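Local coordinates for Thiol:disulfide interchange protein DsbA (PDB 4ZL8), which probably drives disulfide-bond formation in the bacterial periplasm by passing its own redox-active disulfide on to other proteins, at residues A[12-17]-A[160-165]; A[30-35]-A[61-66]; A[39-44]-A[93-98]; A[79-84]-A[123-128]. The protein carries 1 engineered substitution. All blocks are in the same frame, centred on the assembly; numbering follows the deposited sequence.

Contact 1: residues A[12-17]-A[160-165]; sequences YVELSS and GKYRFD
Val-13 and Arg-163 exchange two backbone hydrogen bonds, Val-13 N to Arg-163 O at 3.0 Å and Arg-163 N to Val-13 O at 2.9 Å. A third follows beyond the short strand, from Leu-15 N to Lys-161 O at 2.8 Å. Between them Glu-14 faces Tyr-162 as a non-hydrogen-bonded pair, and CA-H...O contacts, such as Tyr-162 CA with Val-13 O, accompany the bonds. This is an antiparallel pairing at the rim of the thioredoxin-fold sheet: strand 13-14 is the outermost strand, and Lys-161 with Tyr-162 form a classic beta bulge opposite Val-158 on the other neighbour.

Apolar and ring contacts differ between the two faces. On that of Glu-14 and Tyr-162, the side chains of Tyr-12 and Tyr-162 point the same way and their rings meet obliquely, planes 84° apart, with Tyr-12 CE1 3.8 Å from Tyr-162 CD1. Glu-14 OE2 approaches the edge of the Tyr-162 ring, whose hydroxyl is bonded to Glu-186. On the opposite face, Val-13 CG2 sits over the guanidinium of Arg-163, 3.6 Å from NH1. The arginine bends at chi3 (66°), which brings NH2 to 3.7 Å from Leu-15 CD2, while the same nitrogen hydrogen-bonds Tyr-148 O and NH1 binds a glycerol probably left from crystallisation.

Contact 2: residues A[30-35]-A[61-66]; sequences VELFWY and VRLPAL
Glu-31 and Arg-62, neighbours in parallel register, join through a salt bridge in which OE1 of Glu-31 lies 3.0 Å from NE of Arg-62. As a hydrogen bond it is weak, bent to 124° at the hydrogen, and the carboxylate and guanidinium planes stand 61° apart. The same arginine also serves an aromatic partner: its CD sits over the centre of the Phe-33 ring, 3.9 Å from the centroid, in a CH-pi contact. Phe-33 has its CG between the backbone N and the carbonyl carbon (chi1 83°), a torsion that brings CE1 to 3.7 Å from Arg-62 CB. On the other face of the sheet the contacts are purely aliphatic, Val-30 CG2 with Val-61 CG1 and Leu-32 CD2 with Leu-63 CD2.

Behind these side chains, backbone bonds fix the register. Glu-31 N donates to Val-61 O, Glu-31 O accepts from Leu-63 N at 2.9 Å, Phe-33 N reaches Leu-63 O, and Phe-33 O receives Ala-65 N at 2.9 Å. The strands belong to the beta-alpha-beta unit of the thioredoxin fold, with helix 38-52 crossing over between them. That helix supplies a second shell, in which Glu-44 makes a salt bridge with Arg-62 NH2; from helix 70-84, Phe-78 meets the Phe-33 ring edge-to-face.

Arg-62 is thus gripped by two buried acids through different nitrogens, NE by Glu-31 and NH2 by Glu-44, which fixes its guanidinium between strand and helix.

Contact 3: residues A[39-44]-A[93-98]; sequences HCYAFE and AVFEAI
Tyr-41 and Phe-95 supply most of the apolar contact between helices 38-52 and 87-99. Their side chains run antiparallel to each other, bringing CD1 of Phe-95 to the edge of the Tyr-41 ring, 3.7 Å from Tyr-41 CD1. From the helix of Tyr-41, three residues on, Glu-44 CG lies over one face of the Phe-95 ring, toward its rim, 4.1 Å from the centroid, in a CH-pi contact. The bend of Glu-44 at chi2 (-74°) holds its carboxylate above the rim of that ring, the two planes only 25° apart, with CD 3.5 Å from Phe-95 CE2. Cys-40 joins more loosely, its CB 4.4 Å from Phe-95 CE1.

Cys-40 is the second cysteine of the redox-active disulfide with Cys-37, the CxxC pair at a helix start that marks thioredoxin-fold oxidoreductases. The contact therefore seats the active-site helix against a helix of the inserted helical domain characteristic of DsbA proteins. The segment axes approach to 10.9 Å, a wide spacing bridged by the aromatic side chains.

Polar contact is confined to one hydrogen bond, in which Tyr-41 OH donates to Glu-96 OE1 at 2.7 Å. The hydroxyl meets that oxygen from above the carboxylate plane, 44° out of it. Glu-96 bends at chi2, curling its carboxylate back toward the tyrosine although the side chain sets out away from it. Glu-44 finds a polar partner elsewhere, OE1 with His-91 NE2, while the Tyr-41 ring stacks on His-99.

Contact 4: residues A[79-84]-A[123-128]; sequences LTLISM and EKFLST. Engineered in segment 79-84: Ile-82 (natural residue Glu).
Phe-125, Thr-128 and Met-84 dominate this helix-helix contact. The methyl CG2 of Thr-80 meets the Phe-125 ring obliquely, 3.5 Å from CD1, and Leu-81 CD2 joins at CE1. Met-84 approaches the same phenylalanine from farther along its helix. A turn at chi3 (74°) sets CE beside Lys-124, 3.8 Å from its CG, while SD rests 3.6 Å from Phe-125 CA and forms an oblique Met-aromatic contact with the ring.

Thr-128 divides its two branches. CG2 packs 3.8 Å from Thr-80 CG2. OG1 turns back to its own helix and donates to Lys-124 O at 2.8 Å, reaching that carbonyl from the face opposite the one used by Thr-128 N. The hydroxyl also accepts from a water, 3.0 Å from OG1; in one of its two conformers Ser-83 OG reaches this water too, so a polar bridge between the helices is only partly certain.

Beyond the interface, Met-111 and Leu-115 of helix 108-116 touch Phe-125, and Ile-134 touches Thr-128. Steeply crossed helices, the two segments at 118°, packed round a shared apolar cluster are part of the helical domain inserted into the thioredoxin fold of DsbA proteins.

In the fold
Contacts 1 and 2 belong to one five-stranded sheet, at its edge and near the centre of the chain respectively. Both rely on backbone hydrogen bonding, but contact 1 is antiparallel and only partly buried, whereas contact 2 is parallel and buried. Contacts 3 and 4 join helices through side chains instead: contact 3 is buried beside the redox-active disulfide, contact 4 partly buried and mainly apolar, its centre about 17 Å from that of the chain. Contact 2 links to both, through a salt bridge between strand and active-site helix with contact 3 and through packing of Tyr-35 on Leu-81 with contact 4. Contact 1 touches none of the others and lies about 31 Å, centre to centre, from contact 4.

Contact 1: residues A[12-17]-A[160-165]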
# COMPACT_ATOMS: atom_id res chain seq x y z
N TYR A 12 8.25 13.70 9.92
CA TYR A 12 7.09 12.85 10.18
C TYR A 12 6.22 13.52 11.22
O TYR A 12 6.68 14.42 11.92
CB TYR A 12 7.52 11.46 10.70
CG TYR A 12 8.13 11.46 12.09
CD1 TYR A 12 7.39 11.12 13.21
CD2 TYR A 12 9.47 11.77 12.26
CE1 TYR A 12 7.96 11.13 14.46
CE2 TYR A 12 10.06 11.79 13.51
CZ TYR A 12 9.30 11.45 14.61
OH TYR A 12 9.88 11.46 15.87
N VAL A 13 4.97 13.05 11.32
CA VAL A 13 4.12 13.48 12.42
C VAL A 13 3.64 12.25 13.18
O VAL A 13 3.50 11.18 12.61
CB VAL A 13 2.91 14.31 11.94
CG1 VAL A 13 3.36 15.55 11.23
CG2 VAL A 13 1.97 13.47 11.06
N GLU A 14 3.39 12.44 14.47
CA GLU A 14 2.76 11.41 15.28
C GLU A 14 1.24 11.62 15.29
O GLU A 14 0.75 12.73 15.55
CB GLU A 14 3.31 11.43 16.70
CG GLU A 14 2.83 10.23 17.49
CD GLU A 14 3.61 10.01 18.77
OE1 GLU A 14 3.01 9.43 19.70
OE2 GLU A 14 4.80 10.41 18.84
N LEU A 15 0.50 10.57 14.98
CA LEU A 15 -0.95 10.64 15.03
C LEU A 15 -1.40 10.73 16.49
O LEU A 15 -1.03 9.86 17.30
CB LEU A 15 -1.54 9.40 14.35
CG LEU A 15 -1.18 9.21 12.88
CD1 LEU A 15 -1.79 7.94 12.34
CD2 LEU A 15 -1.65 10.39 12.05
N SER A 16 -2.21 11.72 16.83
CA SER A 16 -2.67 11.88 18.20
C SER A 16 -3.61 10.74 18.62
O SER A 16 -3.72 10.45 19.82
CB SER A 16 -3.30 13.25 18.43
OG SER A 16 -4.55 13.39 17.79
N SER A 17 -4.25 10.11 17.64
CA SER A 17 -5.06 8.91 17.85
C SER A 17 -4.44 7.76 17.05
O SER A 17 -4.78 7.58 15.88
CB SER A 17 -6.51 9.13 17.41
OG SER A 17 -7.16 10.10 18.22
N GLY A 160 0.97 2.33 12.90
CA GLY A 160 -0.30 3.01 13.16
C GLY A 160 -0.13 4.36 13.84
O GLY A 160 -1.10 4.94 14.32
N LYS A 161 1.11 4.85 13.88
CA LYS A 161 1.47 5.96 14.76
C LYS A 161 2.16 7.13 14.06
O LYS A 161 2.05 8.26 14.54
CB LYS A 161 2.43 5.46 15.87
CG LYS A 161 1.75 4.65 16.95
CD LYS A 161 2.78 4.14 17.96
CE LYS A 161 2.21 2.99 18.78
NZ LYS A 161 3.24 2.29 19.59
N TYR A 162 2.95 6.88 13.02
CA TYR A 162 3.80 7.91 12.44
C TYR A 162 3.52 8.02 10.95
O TYR A 162 3.60 7.02 10.23
CB TYR A 162 5.29 7.59 12.64
CG TYR A 162 5.66 7.20 14.04
CD1 TYR A 162 5.71 8.14 15.05
CD2 TYR A 162 5.96 5.88 14.34
CE1 TYR A 162 6.06 7.77 16.35
CE2 TYR A 162 6.29 5.51 15.61
CZ TYR A 162 6.34 6.46 16.61
OH TYR A 162 6.68 6.11 17.88
N ARG A 163 3.21 9.23 10.48
CA ARG A 163 2.89 9.44 9.06
C ARG A 163 3.94 10.31 8.42
O ARG A 163 4.36 11.31 9.00
CB ARG A 163 1.51 10.07 8.92
CG ARG A 163 0.99 10.13 7.50
CD ARG A 163 -0.31 10.93 7.38
NE ARG A 163 -0.11 12.33 7.70
CZ ARG A 163 -0.92 13.06 8.46
NH1 ARG A 163 -0.64 14.32 8.66
NH2 ARG A 163 -2.01 12.54 9.04
N PHE A 164 4.36 9.94 7.22
CA PHE A 164 5.38 10.71 6.50
C PHE A 164 5.29 10.41 5.01
O PHE A 164 4.69 9.42 4.61
CB PHE A 164 6.79 10.45 7.05
CG PHE A 164 7.18 9.00 7.14
CD1 PHE A 164 6.72 8.21 8.19
CD2 PHE A 164 8.05 8.42 6.20
CE1 PHE A 164 7.09 6.88 8.30
CE2 PHE A 164 8.44 7.08 6.33
CZ PHE A 164 7.94 6.32 7.37
N ASP A 165 5.87 11.28 4.19
CA ASP A 165 5.87 11.01 2.76
C ASP A 165 7.21 11.38 2.17
O ASP A 165 8.13 11.75 2.91
CB ASP A 165 4.67 11.67 2.06
CG ASP A 165 4.63 13.17 2.20
OD1 ASP A 165 5.68 13.82 2.22
OD2 ASP A 165 3.50 13.74 2.20

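Contact 2: residues A[30-35]-A[61-66]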
# COMPACT_ATOMS: atom_id res chain seq x y z
N VAL A 30 3.04 0.60 6.51
CA VAL A 30 2.05 0.71 5.45
C VAL A 30 2.50 1.72 4.41
O VAL A 30 2.89 2.84 4.76
CB VAL A 30 0.71 1.20 6.03
CG1 VAL A 30 -0.31 1.40 4.92
CG2 VAL A 30 0.17 0.24 7.07
N GLU A 31 2.48 1.31 3.14
CA GLU A 31 2.57 2.26 2.05
C GLU A 31 1.17 2.43 1.47
O GLU A 31 0.62 1.48 0.91
CB GLU A 31 3.52 1.80 0.94
CG GLU A 31 3.67 2.88 -0.13
CD GLU A 31 4.12 2.41 -1.49
OE1 GLU A 31 4.18 1.21 -1.78
OE2 GLU A 31 4.38 3.31 -2.33
N LEU A 32 0.59 3.61 1.64
CA LEU A 32 -0.66 3.94 0.93
C LEU A 32 -0.30 4.36 -0.48
O LEU A 32 0.62 5.17 -0.68
CB LEU A 32 -1.46 5.02 1.65
CG LEU A 32 -2.04 4.58 3.01
CD1 LEU A 32 -1.14 5.07 4.10
CD2 LEU A 32 -3.46 5.12 3.21
N PHE A 33 -1.00 3.79 -1.45
CA PHE A 33 -0.61 3.97 -2.85
C PHE A 33 -1.84 3.88 -3.74
O PHE A 33 -2.92 3.51 -3.31
CB PHE A 33 0.42 2.89 -3.25
CG PHE A 33 -0.20 1.61 -3.65
CD1 PHE A 33 -0.85 0.82 -2.72
CD2 PHE A 33 -0.16 1.18 -4.96
CE1 PHE A 33 -1.46 -0.34 -3.10
CE2 PHE A 33 -0.78 0.01 -5.34
CZ PHE A 33 -1.41 -0.75 -4.41
N TRP A 34 -1.65 4.20 -5.01
CA TRP A 34 -2.60 3.90 -6.06
C TRP A 34 -1.76 3.39 -7.23
O TRP A 34 -0.74 3.98 -7.58
CB TRP A 34 -3.41 5.16 -6.43
CG TRP A 34 -4.15 5.13 -7.73
CD1 TRP A 34 -4.88 4.09 -8.24
CD2 TRP A 34 -4.20 6.18 -8.70
NE1 TRP A 34 -5.39 4.45 -9.47
CE2 TRP A 34 -4.98 5.72 -9.77
CE3 TRP A 34 -3.68 7.48 -8.76
CZ2 TRP A 34 -5.25 6.49 -10.89
CZ3 TRP A 34 -3.93 8.25 -9.89
CH2 TRP A 34 -4.71 7.75 -10.93
N TYR A 35 -2.19 2.31 -7.86
CA TYR A 35 -1.47 1.77 -9.01
C TYR A 35 -1.24 2.80 -10.12
O TYR A 35 -0.24 2.72 -10.84
CB TYR A 35 -2.21 0.60 -9.62
CG TYR A 35 -2.12 -0.75 -8.94
CD1 TYR A 35 -0.90 -1.38 -8.69
CD2 TYR A 35 -3.27 -1.47 -8.66
CE1 TYR A 35 -0.84 -2.64 -8.13
CE2 TYR A 35 -3.23 -2.72 -8.11
CZ TYR A 35 -2.02 -3.32 -7.86
OH TYR A 35 -2.05 -4.58 -7.33
N VAL A 61 2.96 -3.76 4.43
CA VAL A 61 1.79 -3.94 3.59
C VAL A 61 1.52 -2.70 2.79
O VAL A 61 1.82 -1.58 3.19
CB VAL A 61 0.57 -4.30 4.40
CG1 VAL A 61 0.23 -3.18 5.33
CG2 VAL A 61 -0.60 -4.66 3.49
N ARG A 62 0.97 -2.93 1.61
CA ARG A 62 0.44 -1.85 0.83
C ARG A 62 -1.03 -1.74 1.09
O ARG A 62 -1.72 -2.74 1.28
CB ARG A 62 0.66 -2.06 -0.66
CG ARG A 62 2.07 -1.74 -1.10
CD ARG A 62 2.17 -1.67 -2.61
NE ARG A 62 3.56 -1.44 -2.99
CZ ARG A 62 4.49 -2.38 -3.00
NH1 ARG A 62 4.18 -3.63 -2.70
NH2 ARG A 62 5.73 -2.05 -3.34
N LEU A 63 -1.51 -0.51 1.10
CA LEU A 63 -2.92 -0.24 1.28
C LEU A 63 -3.36 0.72 0.18
O LEU A 63 -2.78 1.79 0.04
CB LEU A 63 -3.15 0.44 2.63
CG LEU A 63 -4.61 0.57 3.06
CD1 LEU A 63 -5.24 -0.78 3.38
CD2 LEU A 63 -4.66 1.52 4.26
N PRO A 64 -4.36 0.32 -0.61
CA PRO A 64 -4.78 1.22 -1.68
C PRO A 64 -5.56 2.38 -1.13
O PRO A 64 -6.40 2.19 -0.26
CB PRO A 64 -5.69 0.33 -2.53
CG PRO A 64 -6.32 -0.58 -1.54
CD PRO A 64 -5.23 -0.86 -0.51
N ALA A 65 -5.29 3.58 -1.63
CA ALA A 65 -6.02 4.79 -1.26
C ALA A 65 -7.28 4.82 -2.11
O ALA A 65 -7.22 4.85 -3.35
CB ALA A 65 -5.17 6.02 -1.49
N LEU A 66 -8.42 4.73 -1.45
CA LEU A 66 -9.71 4.64 -2.12
C LEU A 66 -10.35 6.02 -2.11
O LEU A 66 -11.33 6.28 -1.39
CB LEU A 66 -10.60 3.60 -1.43
CG LEU A 66 -9.96 2.22 -1.31
CD1 LEU A 66 -10.86 1.31 -0.50
CD2 LEU A 66 -9.66 1.61 -2.67

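Contact 3: residues A[39-44]-A[93-98]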
# COMPACT_ATOMS: atom_id res chain seq x y z
N HIS A 39 4.08 9.02 -9.06
CA HIS A 39 5.12 9.05 -8.04
C HIS A 39 5.24 7.69 -7.37
O HIS A 39 6.34 7.29 -6.95
CB HIS A 39 4.84 10.09 -6.97
CG HIS A 39 4.94 11.51 -7.44
ND1 HIS A 39 5.07 12.57 -6.56
CD2 HIS A 39 4.88 12.06 -8.67
CE1 HIS A 39 5.11 13.70 -7.24
NE2 HIS A 39 5.00 13.42 -8.53
N CYS A 40 4.12 6.98 -7.24
CA CYS A 40 4.12 5.65 -6.64
C CYS A 40 4.92 4.71 -7.53
O CYS A 40 5.78 3.96 -7.05
CB CYS A 40 2.69 5.16 -6.48
SG CYS A 40 1.60 6.27 -5.46
N TYR A 41 4.66 4.75 -8.83
CA TYR A 41 5.43 3.96 -9.79
C TYR A 41 6.92 4.27 -9.66
O TYR A 41 7.75 3.35 -9.61
CB TYR A 41 4.92 4.23 -11.21
CG TYR A 41 5.65 3.49 -12.32
CD1 TYR A 41 5.64 2.12 -12.39
CD2 TYR A 41 6.31 4.19 -13.30
CE1 TYR A 41 6.29 1.45 -13.40
CE2 TYR A 41 6.97 3.53 -14.32
CZ TYR A 41 6.95 2.16 -14.36
OH TYR A 41 7.61 1.49 -15.36
N ALA A 42 7.26 5.55 -9.59
CA ALA A 42 8.67 5.93 -9.56
C ALA A 42 9.37 5.53 -8.26
O ALA A 42 10.59 5.38 -8.25
CB ALA A 42 8.79 7.42 -9.77
N PHE A 43 8.61 5.37 -7.18
CA PHE A 43 9.14 4.95 -5.88
C PHE A 43 9.38 3.46 -5.81
O PHE A 43 10.19 3.00 -4.99
CB PHE A 43 8.14 5.37 -4.81
CG PHE A 43 8.63 5.27 -3.37
CD1 PHE A 43 9.92 5.59 -3.00
CD2 PHE A 43 7.71 4.94 -2.39
CE1 PHE A 43 10.31 5.52 -1.66
CE2 PHE A 43 8.09 4.89 -1.05
CZ PHE A 43 9.40 5.19 -0.69
N GLU A 44 8.72 2.67 -6.66
CA GLU A 44 8.84 1.21 -6.58
C GLU A 44 10.27 0.67 -6.57
O GLU A 44 10.57 -0.21 -5.76
CB GLU A 44 8.02 0.55 -7.70
CG GLU A 44 6.53 0.65 -7.46
CD GLU A 44 6.05 -0.29 -6.38
OE1 GLU A 44 6.03 -1.50 -6.64
OE2 GLU A 44 5.73 0.17 -5.27
N ALA A 93 3.93 -6.28 -12.85
CA ALA A 93 3.24 -6.30 -14.13
C ALA A 93 2.06 -5.33 -14.19
O ALA A 93 1.82 -4.73 -15.24
CB ALA A 93 2.77 -7.72 -14.47
N VAL A 94 1.34 -5.17 -13.09
CA VAL A 94 0.22 -4.25 -13.07
C VAL A 94 0.73 -2.83 -13.19
O VAL A 94 0.25 -2.06 -14.01
CB VAL A 94 -0.65 -4.42 -11.80
CG1 VAL A 94 -1.67 -3.30 -11.68
CG2 VAL A 94 -1.35 -5.78 -11.81
N PHE A 95 1.75 -2.48 -12.41
CA PHE A 95 2.37 -1.17 -12.55
C PHE A 95 2.87 -0.94 -13.98
O PHE A 95 2.70 0.17 -14.53
CB PHE A 95 3.52 -0.99 -11.56
CG PHE A 95 3.14 -0.30 -10.27
CD1 PHE A 95 2.75 1.03 -10.28
CD2 PHE A 95 3.21 -0.95 -9.05
CE1 PHE A 95 2.42 1.69 -9.12
CE2 PHE A 95 2.88 -0.29 -7.89
CZ PHE A 95 2.50 1.02 -7.92
N GLU A 96 3.51 -1.93 -14.58
CA GLU A 96 4.08 -1.75 -15.90
C GLU A 96 2.96 -1.60 -16.95
O GLU A 96 3.08 -0.80 -17.88
CB GLU A 96 5.04 -2.90 -16.25
CG GLU A 96 6.08 -2.54 -17.29
CD GLU A 96 7.22 -1.64 -16.76
OE1 GLU A 96 7.19 -1.17 -15.59
OE2 GLU A 96 8.17 -1.40 -17.54
N ALA A 97 1.88 -2.36 -16.78
CA ALA A 97 0.76 -2.28 -17.73
C ALA A 97 0.19 -0.85 -17.77
O ALA A 97 -0.07 -0.30 -18.83
CB ALA A 97 -0.32 -3.26 -17.36
N ILE A 98 0.01 -0.29 -16.59
CA ILE A 98 -0.62 1.02 -16.47
C ILE A 98 0.31 2.14 -16.92
O ILE A 98 -0.12 3.03 -17.63
CB ILE A 98 -1.09 1.23 -15.04
CG1 ILE A 98 -2.29 0.32 -14.76
CG2 ILE A 98 -1.46 2.70 -14.77
CD1 ILE A 98 -2.69 0.20 -13.29

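Contact 4: residues A[79-84]-A[123-128]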
# COMPACT_ATOMS: atom_id res chain seq x y z
N LEU A 79 -7.06 -5.37 -3.88
CA LEU A 79 -7.59 -6.18 -2.79
C LEU A 79 -8.05 -7.55 -3.26
O LEU A 79 -7.91 -8.53 -2.54
CB LEU A 79 -8.72 -5.46 -2.05
CG LEU A 79 -8.28 -4.21 -1.31
CD1 LEU A 79 -9.49 -3.40 -0.84
CD2 LEU A 79 -7.38 -4.53 -0.14
N THR A 80 -8.55 -7.62 -4.48
CA THR A 80 -8.95 -8.88 -5.09
C THR A 80 -7.73 -9.78 -5.26
O THR A 80 -7.76 -10.97 -4.93
CB THR A 80 -9.67 -8.66 -6.43
OG1 THR A 80 -10.90 -7.97 -6.18
CG2 THR A 80 -9.99 -9.97 -7.11
N LEU A 81 -6.65 -9.21 -5.77
CA LEU A 81 -5.43 -9.97 -5.99
C LEU A 81 -4.82 -10.44 -4.66
O LEU A 81 -4.32 -11.56 -4.57
CB LEU A 81 -4.42 -9.13 -6.78
CG LEU A 81 -4.83 -8.76 -8.19
CD1 LEU A 81 -3.89 -7.73 -8.77
CD2 LEU A 81 -4.91 -9.98 -9.06
N ILE A 82 -4.85 -9.58 -3.64
CA ILE A 82 -4.45 -10.01 -2.30
C ILE A 82 -5.27 -11.20 -1.81
O ILE A 82 -4.73 -12.20 -1.34
CB ILE A 82 -4.56 -8.85 -1.29
CG1 ILE A 82 -3.51 -7.79 -1.57
CG2 ILE A 82 -4.44 -9.36 0.13
CD1 ILE A 82 -2.10 -8.22 -1.29
N SER A 83 -6.59 -11.13 -1.95
CA SER A 83 -7.46 -12.22 -1.51
C SER A 83 -7.13 -13.52 -2.24
O SER A 83 -7.14 -14.61 -1.64
CB SER A 83 -8.92 -11.85 -1.80
OG SER A 83 -9.80 -12.94 -1.60
N MET A 84 -6.82 -13.41 -3.52
CA MET A 84 -6.47 -14.58 -4.32
C MET A 84 -5.07 -15.11 -4.04
O MET A 84 -4.72 -16.19 -4.51
CB MET A 84 -6.57 -14.26 -5.80
CG MET A 84 -7.98 -14.07 -6.29
SD MET A 84 -8.08 -13.69 -8.03
CE MET A 84 -7.70 -15.27 -8.77
N GLU A 123 -12.26 -16.37 -14.00
CA GLU A 123 -13.54 -16.59 -13.33
C GLU A 123 -13.40 -16.36 -11.82
O GLU A 123 -14.27 -15.77 -11.18
CB GLU A 123 -14.09 -17.99 -13.62
CG GLU A 123 -14.68 -18.13 -15.03
CD GLU A 123 -15.58 -16.97 -15.42
OE1 GLU A 123 -16.55 -16.68 -14.69
OE2 GLU A 123 -15.32 -16.33 -16.47
N LYS A 124 -12.30 -16.81 -11.23
CA LYS A 124 -12.07 -16.56 -9.81
C LYS A 124 -11.79 -15.08 -9.53
O LYS A 124 -12.26 -14.53 -8.53
CB LYS A 124 -10.93 -17.42 -9.27
CG LYS A 124 -10.72 -17.32 -7.77
CD LYS A 124 -11.88 -17.92 -7.01
CE LYS A 124 -11.66 -17.89 -5.50
NZ LYS A 124 -12.81 -18.52 -4.77
N PHE A 125 -11.06 -14.41 -10.42
CA PHE A 125 -10.85 -12.99 -10.25
C PHE A 125 -12.20 -12.25 -10.24
O PHE A 125 -12.45 -11.44 -9.35
CB PHE A 125 -9.95 -12.40 -11.35
CG PHE A 125 -9.78 -10.92 -11.21
CD1 PHE A 125 -8.81 -10.40 -10.37
CD2 PHE A 125 -10.63 -10.04 -11.86
CE1 PHE A 125 -8.67 -9.03 -10.21
CE2 PHE A 125 -10.49 -8.67 -11.69
CZ PHE A 125 -9.52 -8.17 -10.88
N LEU A 126 -13.04 -12.50 -11.23
CA LEU A 126 -14.31 -11.80 -11.32
C LEU A 126 -15.21 -12.11 -10.12
O LEU A 126 -15.82 -11.19 -9.57
CB LEU A 126 -14.99 -12.13 -12.65
CG LEU A 126 -14.27 -11.57 -13.88
CD1 LEU A 126 -14.89 -12.10 -15.13
CD2 LEU A 126 -14.29 -10.05 -13.90
N SER A 127 -15.32 -13.37 -9.72
CA SER A 127 -16.15 -13.75 -8.57
C SER A 127 -15.63 -13.08 -7.30
O SER A 127 -16.41 -12.59 -6.47
CB SER A 127 -16.15 -15.26 -8.39
OG SER A 127 -16.93 -15.65 -7.26
N THR A 128 -14.31 -13.06 -7.13
CA THR A 128 -13.73 -12.43 -5.95
C THR A 128 -13.93 -10.91 -5.99
O THR A 128 -14.32 -10.29 -5.02
CB THR A 128 -12.22 -12.76 -5.82
OG1 THR A 128 -12.05 -14.18 -5.77
CG2 THR A 128 -11.64 -12.16 -4.55
O HOH W 1 -10.07 -15.17 -3.77